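Local coordinates for Beta/gamma crystallin 'Greek key' domain-containing protein (Methanosaeta thermophila PT, PDB 5HT7) that binds transition-metal ions such as iron(II) as a trimeric betagamma-crystallin, at residues L4-D7 with G12-K15. Residues are numbered along the deposited sequence; the frame is centred on the assembly and turned at random.
Sequences LFAD and GVHK. With FE2 (Fe (II) ion), chain D.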
ATOM      1  N   LEU A   4       0.429  -8.759  -1.494  1.00 19.89           N
ATOM      2  CA  LEU A   4       1.236  -9.650  -2.332  1.00 18.64           C
ATOM      3  C   LEU A   4       2.435  -8.893  -2.838  1.00 20.04           C
ATOM      4  O   LEU A   4       2.336  -7.703  -3.106  1.00 18.53           O
ATOM      5  CB  LEU A   4       0.450 -10.176  -3.532  1.00 18.41           C
ATOM      6  CG  LEU A   4      -0.820 -10.975  -3.240  1.00 21.19           C
ATOM      7  CD1 LEU A   4      -1.468 -11.386  -4.556  1.00 21.34           C
ATOM      8  CD2 LEU A   4      -0.483 -12.183  -2.372  1.00 20.06           C
ATOM      9  N   PHE A   5       3.550  -9.598  -3.003  1.00 21.81           N
ATOM     10  CA  PHE A   5       4.789  -8.986  -3.456  1.00 19.21           C
ATOM     11  C   PHE A   5       5.383  -9.801  -4.597  1.00 22.87           C
ATOM     12  O   PHE A   5       5.400 -11.033  -4.539  1.00 22.15           O
ATOM     13  CB  PHE A   5       5.813  -8.889  -2.312  1.00 21.01           C
ATOM     14  CG  PHE A   5       5.395  -7.982  -1.187  1.00 23.18           C
ATOM     15  CD1 PHE A   5       5.770  -6.653  -1.183  1.00 24.51           C
ATOM     16  CD2 PHE A   5       4.626  -8.457  -0.142  1.00 23.02           C
ATOM     17  CE1 PHE A   5       5.375  -5.805  -0.160  1.00 22.97           C
ATOM     18  CE2 PHE A   5       4.232  -7.621   0.890  1.00 25.10           C
ATOM     19  CZ  PHE A   5       4.609  -6.285   0.875  1.00 20.41           C
ATOM     20  N   ALA A   6       5.886  -9.118  -5.614  1.00 20.82           N
ATOM     21  CA  ALA A   6       6.503  -9.790  -6.760  1.00 26.35           C
ATOM     22  C   ALA A   6       7.767 -10.571  -6.392  1.00 25.45           C
ATOM     23  O   ALA A   6       8.035 -11.622  -6.964  1.00 27.55           O
ATOM     24  CB  ALA A   6       6.818  -8.786  -7.842  1.00 24.26           C
ATOM     25  N   ASP A   7       8.559 -10.062  -5.455  1.00 25.21           N
ATOM     26  CA  ASP A   7       9.781 -10.755  -5.078  1.00 25.62           C
ATOM     27  C   ASP A   7       9.674 -11.358  -3.691  1.00 25.41           C
ATOM     28  O   ASP A   7       8.808 -10.986  -2.902  1.00 25.05           O
ATOM     29  CB  ASP A   7      10.986  -9.807  -5.144  1.00 27.24           C
ATOM     30  CG  ASP A   7      11.227  -9.272  -6.542  1.00 32.32           C
ATOM     31  OD1 ASP A   7      11.011 -10.023  -7.521  1.00 32.01           O
ATOM     32  OD2 ASP A   7      11.621  -8.097  -6.663  1.00 32.40           O
ATOM     33  N   GLY A  12       9.865  -5.798  -4.327  1.00 21.28           N
ATOM     34  CA  GLY A  12       9.274  -5.747  -5.651  1.00 23.83           C
ATOM     35  C   GLY A  12       7.915  -5.068  -5.642  1.00 24.60           C
ATOM     36  O   GLY A  12       7.443  -4.633  -4.587  1.00 21.72           O
ATOM     37  N   VAL A  13       7.287  -4.952  -6.812  1.00 23.87           N
ATOM     38  CA  VAL A  13       5.960  -4.344  -6.884  1.00 21.30           C
ATOM     39  C   VAL A  13       4.992  -5.119  -5.978  1.00 23.46           C
ATOM     40  O   VAL A  13       5.133  -6.321  -5.790  1.00 21.11           O
ATOM     41  CB  VAL A  13       5.401  -4.303  -8.332  1.00 25.14           C
ATOM     42  CG1 VAL A  13       6.216  -3.332  -9.191  1.00 28.37           C
ATOM     43  CG2 VAL A  13       5.394  -5.688  -8.954  1.00 26.70           C
ATOM     44  N   HIS A  14       4.042  -4.409  -5.380  1.00 22.11           N
ATOM     45  CA  HIS A  14       3.146  -5.051  -4.433  1.00 18.31           C
ATOM     46  C   HIS A  14       1.702  -4.752  -4.792  1.00 20.28           C
ATOM     47  O   HIS A  14       1.419  -3.839  -5.572  1.00 21.17           O
ATOM     48  CB  HIS A  14       3.466  -4.602  -3.005  1.00 21.16           C
ATOM     49  CG  HIS A  14       3.102  -3.182  -2.717  1.00 18.82           C
ATOM     50  ND1 HIS A  14       3.965  -2.133  -2.940  1.00 18.58           N
ATOM     51  CD2 HIS A  14       1.972  -2.641  -2.200  1.00 18.50           C
ATOM     52  CE1 HIS A  14       3.380  -1.000  -2.585  1.00 22.79           C
ATOM     53  NE2 HIS A  14       2.167  -1.284  -2.142  1.00 19.77           N
ATOM     54  N   LYS A  15       0.799  -5.538  -4.215  1.00 19.01           N
ATOM     55  CA  LYS A  15      -0.619  -5.471  -4.508  1.00 20.90           C
ATOM     56  C   LYS A  15      -1.415  -5.679  -3.225  1.00 18.93           C
ATOM     57  O   LYS A  15      -1.236  -6.683  -2.550  1.00 17.17           O
ATOM     58  CB  LYS A  15      -0.990  -6.536  -5.549  1.00 18.49           C
ATOM     59  CG  LYS A  15      -2.462  -6.572  -5.945  1.00 19.67           C
ATOM     60  CD  LYS A  15      -2.672  -7.592  -7.069  1.00 23.77           C
ATOM     61  CE  LYS A  15      -4.154  -7.923  -7.209  1.00 25.60           C
ATOM     62  NZ  LYS A  15      -4.973  -6.742  -7.538  1.00 22.63           N
TER
HETATM   63 FE   FE2 D 101       0.855   0.268  -1.192  1.00 21.91          FE
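Three backbone hydrogen bonds join L4-D7 to G12-K15. L4 and K15 form an antiparallel hydrogen-bonded pair, L4 N to K15 O nearly straight and K15 N to L4 O more bent (148°), both 2.9 Å; where both chains turn a corner, A6 N donates to V13 O at 2.9 Å. The next pair, F5 with H14, is non-hydrogen-bonded, and L4 O also receives a CA-H...O contact from H14 CA (3.1 Å). These residues build the first hairpin of the Greek key betagamma-crystallin fold, with 14-16 an outermost strand of its sheet within the chain.

F5 and H14 lie side by side on one face, F5 CD1 and CE1 each 3.6 Å from H14 CB, the rings oblique at 37°. With chi1 at 70°, CG of H14 falls between its backbone N and carbonyl carbon, and the imidazole extends beyond L4-D7, NE2 binding iron(II) at 2.2 Å. H16 and both histidines of each neighbouring subunit complete this six-nitrogen site. L4 and K15 share the other face, and K15 NZ forms salt bridges with D21 and D27. At the corner, A6 CB touches V13 CG2 (3.6 Å), and D7 OD2 lies 3.5 Å from G12 CA, no side chain intervening.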